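PDB 3PUG: malate synthase from Haloferax volcanii, which catalyses the magnesium-dependent condensation of acetyl-CoA with glyoxylate, followed by hydrolysis of malyl-CoA to malate and CoA, in the glyoxylate cycle. Local coordinates for residues A[14-19]-A[47-52]; A[79-84]-A[114-119]; A[156-161]-A[190-195]. All coordinates share one frame; numbering follows the deposited sequence.

Contact 1 (A[14-19]-A[47-52]). With K (potassium ion), chain J.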
loop_
_atom_site.group_PDB
_atom_site.type_symbol
_atom_site.label_atom_id
_atom_site.label_comp_id
_atom_site.label_asym_id
_atom_site.label_seq_id
_atom_site.Cartn_x
_atom_site.Cartn_y
_atom_site.Cartn_z
ATOM N N PHE A 14 22.911 7.452 -6.460
ATOM C CA PHE A 14 22.486 8.841 -6.238
ATOM C C PHE A 14 23.338 9.183 -5.035
ATOM O O PHE A 14 23.038 8.753 -3.907
ATOM C CB PHE A 14 20.957 8.850 -5.957
ATOM C CG PHE A 14 20.372 10.180 -5.520
ATOM C CD1 PHE A 14 19.793 11.034 -6.447
ATOM C CD2 PHE A 14 20.252 10.505 -4.169
ATOM C CE1 PHE A 14 19.217 12.244 -6.057
ATOM C CE2 PHE A 14 19.663 11.725 -3.733
ATOM C CZ PHE A 14 19.170 12.603 -4.692
ATOM N N PHE A 15 24.440 9.872 -5.293
ATOM C CA PHE A 15 25.490 10.036 -4.285
ATOM C C PHE A 15 25.572 11.456 -3.738
ATOM O O PHE A 15 25.730 12.437 -4.455
ATOM C CB PHE A 15 26.805 9.577 -4.925
ATOM C CG PHE A 15 28.059 9.842 -4.095
ATOM C CD1 PHE A 15 28.152 9.447 -2.778
ATOM C CD2 PHE A 15 29.175 10.428 -4.683
ATOM C CE1 PHE A 15 29.278 9.708 -2.053
ATOM C CE2 PHE A 15 30.336 10.665 -3.962
ATOM C CZ PHE A 15 30.389 10.303 -2.651
ATOM N N THR A 16 25.399 11.627 -2.441
ATOM C CA THR A 16 25.529 12.991 -1.913
ATOM C C THR A 16 26.926 13.397 -1.368
ATOM O O THR A 16 27.663 12.510 -0.885
ATOM C CB THR A 16 24.470 13.185 -0.832
ATOM O OG1 THR A 16 24.379 11.963 -0.093
ATOM C CG2 THR A 16 23.128 13.458 -1.459
ATOM N N SER A 17 27.282 14.689 -1.441
ATOM C CA SER A 17 28.450 15.256 -0.740
ATOM C C SER A 17 28.196 16.585 -0.054
ATOM O O SER A 17 27.568 17.435 -0.656
ATOM C CB SER A 17 29.572 15.552 -1.736
ATOM O OG SER A 17 29.614 14.517 -2.696
ATOM N N PRO A 18 28.765 16.816 1.133
ATOM C CA PRO A 18 28.655 18.122 1.772
ATOM C C PRO A 18 29.201 19.208 0.872
ATOM O O PRO A 18 30.222 18.983 0.232
ATOM C CB PRO A 18 29.573 18.002 2.981
ATOM C CG PRO A 18 29.536 16.549 3.320
ATOM C CD PRO A 18 29.471 15.846 1.989
ATOM N N THR A 19 28.564 20.366 0.796
ATOM C CA THR A 19 29.073 21.407 -0.066
ATOM C C THR A 19 30.080 22.368 0.618
ATOM O O THR A 19 30.902 22.993 -0.037
ATOM C CB THR A 19 27.843 22.169 -0.555
ATOM O OG1 THR A 19 27.001 22.437 0.579
ATOM C CG2 THR A 19 27.100 21.296 -1.550
ATOM N N VAL A 47 25.150 14.401 -6.278
ATOM C CA VAL A 47 24.318 15.398 -5.667
ATOM C C VAL A 47 25.161 16.257 -4.730
ATOM O O VAL A 47 25.280 15.936 -3.553
ATOM C CB VAL A 47 23.110 14.713 -4.884
ATOM C CG1 VAL A 47 22.223 15.766 -4.243
ATOM C CG2 VAL A 47 22.294 13.792 -5.774
ATOM N N PRO A 48 25.771 17.350 -5.225
ATOM C CA PRO A 48 26.342 18.145 -4.148
ATOM C C PRO A 48 25.158 18.594 -3.335
ATOM O O PRO A 48 24.264 19.221 -3.907
ATOM C CB PRO A 48 26.941 19.362 -4.871
ATOM C CG PRO A 48 26.762 19.133 -6.327
ATOM C CD PRO A 48 26.474 17.637 -6.484
ATOM N N ASP A 49 25.203 18.311 -2.041
ATOM C CA ASP A 49 24.097 18.509 -1.149
ATOM C C ASP A 49 24.208 19.748 -0.305
ATOM O O ASP A 49 24.703 19.664 0.803
ATOM C CB ASP A 49 23.997 17.331 -0.178
ATOM C CG ASP A 49 22.634 17.265 0.524
ATOM O OD1 ASP A 49 21.782 18.142 0.262
ATOM O OD2 ASP A 49 22.367 16.339 1.334
ATOM N N ASN A 50 23.626 20.860 -0.721
ATOM C CA ASN A 50 23.460 21.990 0.171
ATOM C C ASN A 50 22.355 21.872 1.234
ATOM O O ASN A 50 22.040 22.871 1.936
ATOM C CB ASN A 50 23.175 23.240 -0.652
ATOM C CG ASN A 50 23.918 24.442 -0.123
ATOM O OD1 ASN A 50 24.978 24.270 0.449
ATOM N ND2 ASN A 50 23.379 25.640 -0.280
ATOM N N GLU A 51 21.730 20.703 1.370
ATOM C CA GLU A 51 20.740 20.588 2.452
ATOM C C GLU A 51 21.223 19.806 3.680
ATOM O O GLU A 51 21.891 20.358 4.553
ATOM C CB GLU A 51 19.383 20.062 1.967
ATOM C CG GLU A 51 18.255 20.345 2.943
ATOM C CD GLU A 51 17.421 19.104 3.243
ATOM O OE1 GLU A 51 17.986 18.000 3.192
ATOM O OE2 GLU A 51 16.217 19.181 3.566
ATOM N N ASP A 52 20.891 18.529 3.783
ATOM C CA ASP A 52 21.122 17.929 5.070
ATOM C C ASP A 52 22.570 17.626 5.289
ATOM O O ASP A 52 22.972 17.703 6.439
ATOM C CB ASP A 52 20.258 16.703 5.353
ATOM C CG ASP A 52 18.889 17.073 5.896
ATOM O OD1 ASP A 52 18.682 18.239 6.337
ATOM O OD2 ASP A 52 18.024 16.174 5.832
HETATM K K K J . 15.627 17.743 6.055
HETATM O O HOH W 1 15.550 16.339 3.836
#
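V47 lodges its branched side chain between those of F14 and T16 on the neighbouring strand. CG2 sits over one face of the F14 ring, 3.6 Å from the centroid and offset toward CE1 and CZ, a CH-pi contact. With V47 CG1 anti to the backbone N (chi1 -180°), that other methyl lies alongside T16, whose CG2 is 3.6 Å from V47 CB. The hydroxyl of T16 turns to W257, so this threonine serves apolar and polar sides at once. T19 does likewise: its CG2 rests on the backbone, 3.5 Å from D49 C, while OG1 donates to N50 OD1 at 2.7 Å, the donor tilted 15° from the amide plane, and is hydrogen-bonded to T54 OG1. A valine in place of T19 would probably leave N50 OD1 and the T54 hydroxyl each short of a partner, the N50 amide less firmly fixed. Behind these side chains the backbones are joined by V47 N to F15 O (2.7 Å), S17 N to V47 O (3.2 Å) and D49 N to S17 O (2.9 Å). Farther out, D49 OD1 accepts from E51 N at 2.8 Å, from above the carboxylate plane, and forms a salt bridge with R84 NE. This Asx turn is consistent with the bend that brings E51 and D52 to a potassium ion; D52 also belongs to the magnesium site. Adjacent parallel strands with the active site at their C-terminal ends are typical of a (beta/alpha)8 barrel; here those ends carry acetyl-CoA-binding T16 and S17 and the acids.

Contact 2 (A[79-84]-A[114-119]). With GLV (glyoxylic acid), chain B.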
loop_
_atom_site.group_PDB
_atom_site.type_symbol
_atom_site.label_atom_id
_atom_site.label_comp_id
_atom_site.label_asym_id
_atom_site.label_seq_id
_atom_site.Cartn_x
_atom_site.Cartn_y
_atom_site.Cartn_z
ATOM N N GLY A 79 29.220 11.283 -14.656
ATOM C CA GLY A 79 27.783 11.130 -14.508
ATOM C C GLY A 79 27.060 12.455 -14.711
ATOM O O GLY A 79 27.645 13.480 -15.118
ATOM N N GLU A 80 25.766 12.431 -14.369
ATOM C CA GLU A 80 24.950 13.645 -14.328
ATOM C C GLU A 80 25.152 14.287 -12.964
ATOM O O GLU A 80 25.365 13.558 -11.980
ATOM C CB GLU A 80 23.498 13.276 -14.581
ATOM C CG GLU A 80 23.091 12.981 -16.013
ATOM C CD GLU A 80 21.571 12.853 -16.198
ATOM O OE1 GLU A 80 20.741 13.382 -15.405
ATOM O OE2 GLU A 80 21.191 12.185 -17.185
ATOM N N ILE A 81 25.151 15.622 -12.933
ATOM C CA ILE A 81 25.232 16.420 -11.710
ATOM C C ILE A 81 23.903 17.111 -11.382
ATOM O O ILE A 81 23.394 17.820 -12.256
ATOM C CB ILE A 81 26.300 17.527 -11.825
ATOM C CG1 ILE A 81 27.723 16.933 -11.898
ATOM C CG2 ILE A 81 26.324 18.416 -10.563
ATOM C CD1 ILE A 81 28.821 17.911 -12.335
ATOM N N HIS A 82 23.380 16.987 -10.149
ATOM C CA HIS A 82 22.083 17.547 -9.726
ATOM C C HIS A 82 22.165 18.025 -8.287
ATOM O O HIS A 82 21.734 17.276 -7.393
ATOM C CB HIS A 82 20.983 16.471 -9.724
ATOM C CG HIS A 82 20.657 15.888 -11.068
ATOM N ND1 HIS A 82 19.554 16.270 -11.805
ATOM C CD2 HIS A 82 21.280 14.933 -11.807
ATOM C CE1 HIS A 82 19.508 15.581 -12.931
ATOM N NE2 HIS A 82 20.557 14.778 -12.968
ATOM N N PRO A 83 22.694 19.226 -8.004
ATOM C CA PRO A 83 22.767 19.584 -6.578
ATOM C C PRO A 83 21.396 19.668 -5.878
ATOM O O PRO A 83 20.419 20.075 -6.513
ATOM C CB PRO A 83 23.394 20.979 -6.571
ATOM C CG PRO A 83 23.763 21.302 -7.952
ATOM C CD PRO A 83 23.191 20.281 -8.896
ATOM N N ARG A 84 21.336 19.343 -4.584
ATOM C CA ARG A 84 20.164 19.443 -3.733
ATOM C C ARG A 84 19.980 20.808 -3.073
ATOM O O ARG A 84 20.853 21.201 -2.287
ATOM C CB ARG A 84 20.234 18.375 -2.628
ATOM C CG ARG A 84 18.950 18.422 -1.728
ATOM C CD ARG A 84 18.487 17.187 -0.930
ATOM N NE ARG A 84 19.340 16.754 0.165
ATOM C CZ ARG A 84 18.980 15.836 1.054
ATOM N NH1 ARG A 84 17.756 15.344 1.013
ATOM N NH2 ARG A 84 19.790 15.429 2.018
ATOM N N GLU A 114 26.183 24.811 -17.083
ATOM C CA GLU A 114 26.364 23.996 -18.283
ATOM C C GLU A 114 26.838 22.598 -17.948
ATOM O O GLU A 114 26.864 21.745 -18.836
ATOM C CB GLU A 114 27.366 24.653 -19.241
ATOM C CG GLU A 114 28.643 25.115 -18.529
ATOM C CD GLU A 114 28.702 26.657 -18.246
ATOM O OE1 GLU A 114 27.674 27.390 -18.321
ATOM O OE2 GLU A 114 29.840 27.141 -17.975
ATOM N N HIS A 115 27.219 22.376 -16.695
ATOM C CA HIS A 115 27.488 21.032 -16.211
ATOM C C HIS A 115 26.424 20.557 -15.215
ATOM O O HIS A 115 26.489 19.426 -14.699
ATOM C CB HIS A 115 28.895 20.980 -15.608
ATOM C CG HIS A 115 29.922 21.614 -16.492
ATOM N ND1 HIS A 115 30.001 21.352 -17.851
ATOM C CD2 HIS A 115 30.853 22.557 -16.228
ATOM C CE1 HIS A 115 30.935 22.109 -18.385
ATOM N NE2 HIS A 115 31.464 22.846 -17.424
ATOM N N ILE A 116 25.466 21.437 -14.909
ATOM C CA ILE A 116 24.313 21.085 -14.063
ATOM C C ILE A 116 23.122 20.519 -14.863
ATOM O O ILE A 116 22.726 21.090 -15.878
ATOM C CB ILE A 116 23.993 22.211 -13.095
ATOM C CG1 ILE A 116 25.148 22.309 -12.088
ATOM C CG2 ILE A 116 22.684 21.899 -12.410
ATOM C CD1 ILE A 116 25.296 23.658 -11.449
ATOM N N HIS A 117 22.656 19.333 -14.507
ATOM C CA HIS A 117 21.538 18.730 -15.205
ATOM C C HIS A 117 20.159 19.043 -14.577
ATOM O O HIS A 117 19.136 18.865 -15.243
ATOM C CB HIS A 117 21.706 17.220 -15.212
ATOM C CG HIS A 117 22.157 16.685 -16.526
ATOM N ND1 HIS A 117 23.429 16.898 -17.018
ATOM C CD2 HIS A 117 21.517 15.918 -17.439
ATOM C CE1 HIS A 117 23.536 16.336 -18.206
ATOM N NE2 HIS A 117 22.393 15.729 -18.480
ATOM N N GLY A 118 20.149 19.481 -13.322
ATOM C CA GLY A 118 18.941 19.672 -12.588
ATOM C C GLY A 118 19.132 19.771 -11.085
ATOM O O GLY A 118 20.263 19.762 -10.628
ATOM N N PHE A 119 18.054 19.850 -10.308
ATOM C CA PHE A 119 18.226 20.089 -8.884
ATOM C C PHE A 119 17.301 19.133 -8.188
ATOM O O PHE A 119 16.450 18.506 -8.823
ATOM C CB PHE A 119 17.897 21.539 -8.451
ATOM C CG PHE A 119 18.914 22.535 -8.887
ATOM C CD1 PHE A 119 20.062 22.726 -8.154
ATOM C CD2 PHE A 119 18.771 23.206 -10.088
ATOM C CE1 PHE A 119 21.000 23.636 -8.590
ATOM C CE2 PHE A 119 19.708 24.115 -10.537
ATOM C CZ PHE A 119 20.832 24.322 -9.793
HETATM C C1 GLV B . 16.591 12.377 2.981
HETATM O O1 GLV B . 16.437 13.589 2.980
HETATM C C2 GLV B . 15.912 11.633 4.051
HETATM O O2 GLV B . 15.998 10.437 4.185
HETATM O O3 GLV B . 15.207 12.272 4.968
HETATM O O HOH W 2 16.751 16.694 -10.971
#
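I81 and H117 join the third and fourth strands of the (beta/alpha)8 barrel, 80-81 and 118-121, and so close its cylinder. The bond is a single backbone one: H117 N gives its hydrogen to I81 O at 2.8 Å, nearly along the C=O axis. Round this seam the side chains interlock. The flat imidazole of H117 offers a face to E80, whose CG lies over its centre, 3.7 Å from the ring centroid, and whose carboxylate is stacked on it, the planes 20° apart. H117 CB in turn covers one face of the H82 ring, 3.5 Å from NE2. That NE2 donates in its ring plane to the anti lone pair of E80 OE1 at 2.8 Å, fixing the rotation of the imidazole, while ND1 and F119 O share a water. G118, lacking a side chain, lets H82 ND1 settle 3.5 Å from its CA. Farther along, the rigid ring of P83 packs against I116 and F119, with P83 CG 3.7 Å from F119 CE1. Residues 79-84 then run into the active site, where R84, its chain bent at chi3 (68°), brings NH1 to 2.9 Å from glyoxylate O1, the ligand oxygen lying at the edge of the guanidinium.

Contact 3 (A[156-161]-A[190-195]). With MG (magnesium ion), chain C; K (potassium ion), chain J; GLV (glyoxylic acid), chain B.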
loop_
_atom_site.group_PDB
_atom_site.type_symbol
_atom_site.label_atom_id
_atom_site.label_comp_id
_atom_site.label_asym_id
_atom_site.label_seq_id
_atom_site.Cartn_x
_atom_site.Cartn_y
_atom_site.Cartn_z
ATOM N N ILE A 156 12.657 14.600 -3.232
ATOM C CA ILE A 156 12.689 13.632 -2.145
ATOM C C ILE A 156 11.276 13.469 -1.570
ATOM O O ILE A 156 10.632 14.447 -1.161
ATOM C CB ILE A 156 13.643 14.070 -1.032
ATOM C CG1 ILE A 156 14.919 14.683 -1.604
ATOM C CG2 ILE A 156 13.962 12.912 -0.128
ATOM C CD1 ILE A 156 15.901 13.691 -2.220
ATOM N N ILE A 157 10.761 12.245 -1.617
ATOM C CA ILE A 157 9.496 11.880 -0.985
ATOM C C ILE A 157 9.699 11.587 0.516
ATOM O O ILE A 157 10.133 10.499 0.898
ATOM C CB ILE A 157 8.849 10.648 -1.658
ATOM C CG1 ILE A 157 8.660 10.873 -3.164
ATOM C CG2 ILE A 157 7.523 10.290 -0.944
ATOM C CD1 ILE A 157 7.688 12.000 -3.582
ATOM N N GLU A 158 9.401 12.551 1.369
ATOM C CA GLU A 158 9.647 12.408 2.788
ATOM C C GLU A 158 8.610 12.997 3.742
ATOM O O GLU A 158 8.931 13.223 4.895
ATOM C CB GLU A 158 11.045 12.892 3.147
ATOM C CG GLU A 158 11.392 14.319 2.770
ATOM C CD GLU A 158 12.903 14.502 2.771
ATOM O OE1 GLU A 158 13.601 13.542 3.180
ATOM O OE2 GLU A 158 13.387 15.572 2.341
ATOM N N SER A 159 7.356 13.048 3.297
ATOM C CA SER A 159 6.157 13.248 4.098
ATOM C C SER A 159 5.032 12.360 3.578
ATOM O O SER A 159 5.013 11.935 2.422
ATOM C CB SER A 159 5.755 14.705 3.910
ATOM O OG SER A 159 5.439 14.985 2.530
ATOM N N GLY A 160 4.020 12.145 4.414
ATOM C CA GLY A 160 2.760 11.465 4.048
ATOM C C GLY A 160 2.158 12.166 2.850
ATOM O O GLY A 160 1.799 11.483 1.892
ATOM N N GLU A 161 2.113 13.499 2.854
ATOM C CA GLU A 161 1.510 14.283 1.801
ATOM C C GLU A 161 2.159 13.997 0.429
ATOM O O GLU A 161 1.535 14.129 -0.628
ATOM C CB GLU A 161 1.765 15.757 2.111
ATOM C CG GLU A 161 0.918 16.470 3.098
ATOM C CD GLU A 161 1.715 17.551 3.807
ATOM O OE1 GLU A 161 2.398 17.209 4.815
ATOM O OE2 GLU A 161 1.673 18.733 3.357
ATOM N N GLU A 190 13.717 7.915 3.572
ATOM C CA GLU A 190 13.240 7.277 4.784
ATOM C C GLU A 190 13.499 8.038 6.075
ATOM O O GLU A 190 12.713 7.934 7.011
ATOM C CB GLU A 190 13.664 5.821 4.894
ATOM C CG GLU A 190 12.890 4.882 3.964
ATOM C CD GLU A 190 13.512 4.789 2.603
ATOM O OE1 GLU A 190 14.399 5.576 2.225
ATOM O OE2 GLU A 190 13.116 3.906 1.843
ATOM N N VAL A 191 14.549 8.840 6.151
ATOM C CA VAL A 191 14.895 9.445 7.439
ATOM C C VAL A 191 13.840 10.437 7.883
ATOM O O VAL A 191 13.299 10.288 8.951
ATOM C CB VAL A 191 16.288 10.109 7.419
ATOM C CG1 VAL A 191 16.677 10.544 8.788
ATOM C CG2 VAL A 191 17.292 9.063 6.922
ATOM N N ASP A 192 13.522 11.417 7.053
ATOM C CA ASP A 192 12.548 12.416 7.416
ATOM C C ASP A 192 11.129 11.864 7.310
ATOM O O ASP A 192 10.263 12.255 8.103
ATOM C CB ASP A 192 12.775 13.676 6.583
ATOM C CG ASP A 192 14.072 14.400 6.965
ATOM O OD1 ASP A 192 14.459 14.249 8.142
ATOM O OD2 ASP A 192 14.687 15.125 6.142
ATOM N N TYR A 193 10.903 10.942 6.373
ATOM C CA TYR A 193 9.605 10.295 6.257
ATOM C C TYR A 193 9.281 9.697 7.613
ATOM O O TYR A 193 8.122 9.808 8.072
ATOM C CB TYR A 193 9.547 9.281 5.119
ATOM C CG TYR A 193 8.256 8.498 4.928
ATOM C CD1 TYR A 193 7.170 9.045 4.261
ATOM C CD2 TYR A 193 8.152 7.171 5.351
ATOM C CE1 TYR A 193 6.000 8.340 4.067
ATOM C CE2 TYR A 193 6.982 6.436 5.176
ATOM C CZ TYR A 193 5.893 7.014 4.505
ATOM O OH TYR A 193 4.700 6.280 4.365
ATOM N N THR A 194 10.284 9.117 8.272
ATOM C CA THR A 194 10.055 8.505 9.586
ATOM C C THR A 194 9.637 9.510 10.634
ATOM O O THR A 194 8.578 9.343 11.260
ATOM C CB THR A 194 11.224 7.682 10.074
ATOM O OG1 THR A 194 11.456 6.666 9.087
ATOM C CG2 THR A 194 10.917 7.013 11.446
ATOM N N LYS A 195 10.368 10.610 10.740
ATOM C CA LYS A 195 9.862 11.730 11.525
ATOM C C LYS A 195 8.412 12.135 11.178
ATOM O O LYS A 195 7.545 12.238 12.061
ATOM C CB LYS A 195 10.840 12.903 11.427
ATOM C CG LYS A 195 10.448 14.150 12.182
ATOM C CD LYS A 195 9.977 13.804 13.622
ATOM C CE LYS A 195 10.137 14.945 14.689
ATOM N NZ LYS A 195 9.936 14.356 16.074
HETATM MG MG MG C . 15.852 14.576 4.621
HETATM K K K J . 15.627 17.743 6.055
HETATM C C1 GLV B . 16.591 12.377 2.981
HETATM O O1 GLV B . 16.437 13.589 2.980
HETATM C C2 GLV B . 15.912 11.633 4.051
HETATM O O2 GLV B . 15.998 10.437 4.185
HETATM O O3 GLV B . 15.207 12.272 4.968
HETATM O O HOH W 1 15.550 16.339 3.836
#
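E158 and the D192-Y193 pair meet at the mouth of the (beta/alpha)8 barrel, where the loop after strand 152-157 faces the start of helix 190-196. The E158 side chain begins beside that helix: CB lies 3.9 Å from D192 CB, and CG continues past the same carbon, the two acids running side by side with their carboxylate planes 54° apart. CG stands between the backbone N and the carbonyl carbon (chi1 57°), and the extended chain beyond carries the carboxylate to the ligand. OE1 approaches glyoxylate O3 at 2.7 Å and the same ligand's O1 at 2.8 Å. OE2 turns the other way, accepting from a water at 2.7 Å and from E123 N. E158 belongs to the magnesium site; its nearer oxygen, OE1, is 2.9 Å from the magnesium, too long to count as a metal bond here, while OE2 reaches the ion through that water. The shorter D192 side chain binds directly, OD2 lying 2.0 Å from magnesium and also coordinating potassium. Behind them Y193 wedges the helix against the loop, its ring edge toward S159 and its OH hydrogen-bonded to E163. At the helix start, backbone N-H groups suit an anionic substrate: the positive helix end would probably favour the glyoxylate carboxylate, gripped by V191 N at O2 and by D192 N at O3, 2.8 Å away.

In the fold
The three contacts succeed one another along the chain and converge on one active site from different parts of the barrel wall. Contacts 1 and 2, with centres about 11 Å apart, share neighbouring strands and are tied by a salt bridge, D49 OD1 to R84 NE at 2.8 Å, which probably steadies the arginine that reaches glyoxylate. Contact 3, its centre about 17 Å from that of contact 1, shares the metal site with it: D52 OD2 and D192 OD2 stand 3.5 Å apart, both binding the potassium ion, which probably offsets their like charge. Contacts 2 and 3, about 23 Å apart at their centres, meet through R84 NH1 and I156 CG1 (3.9 Å) and through glyoxylate itself.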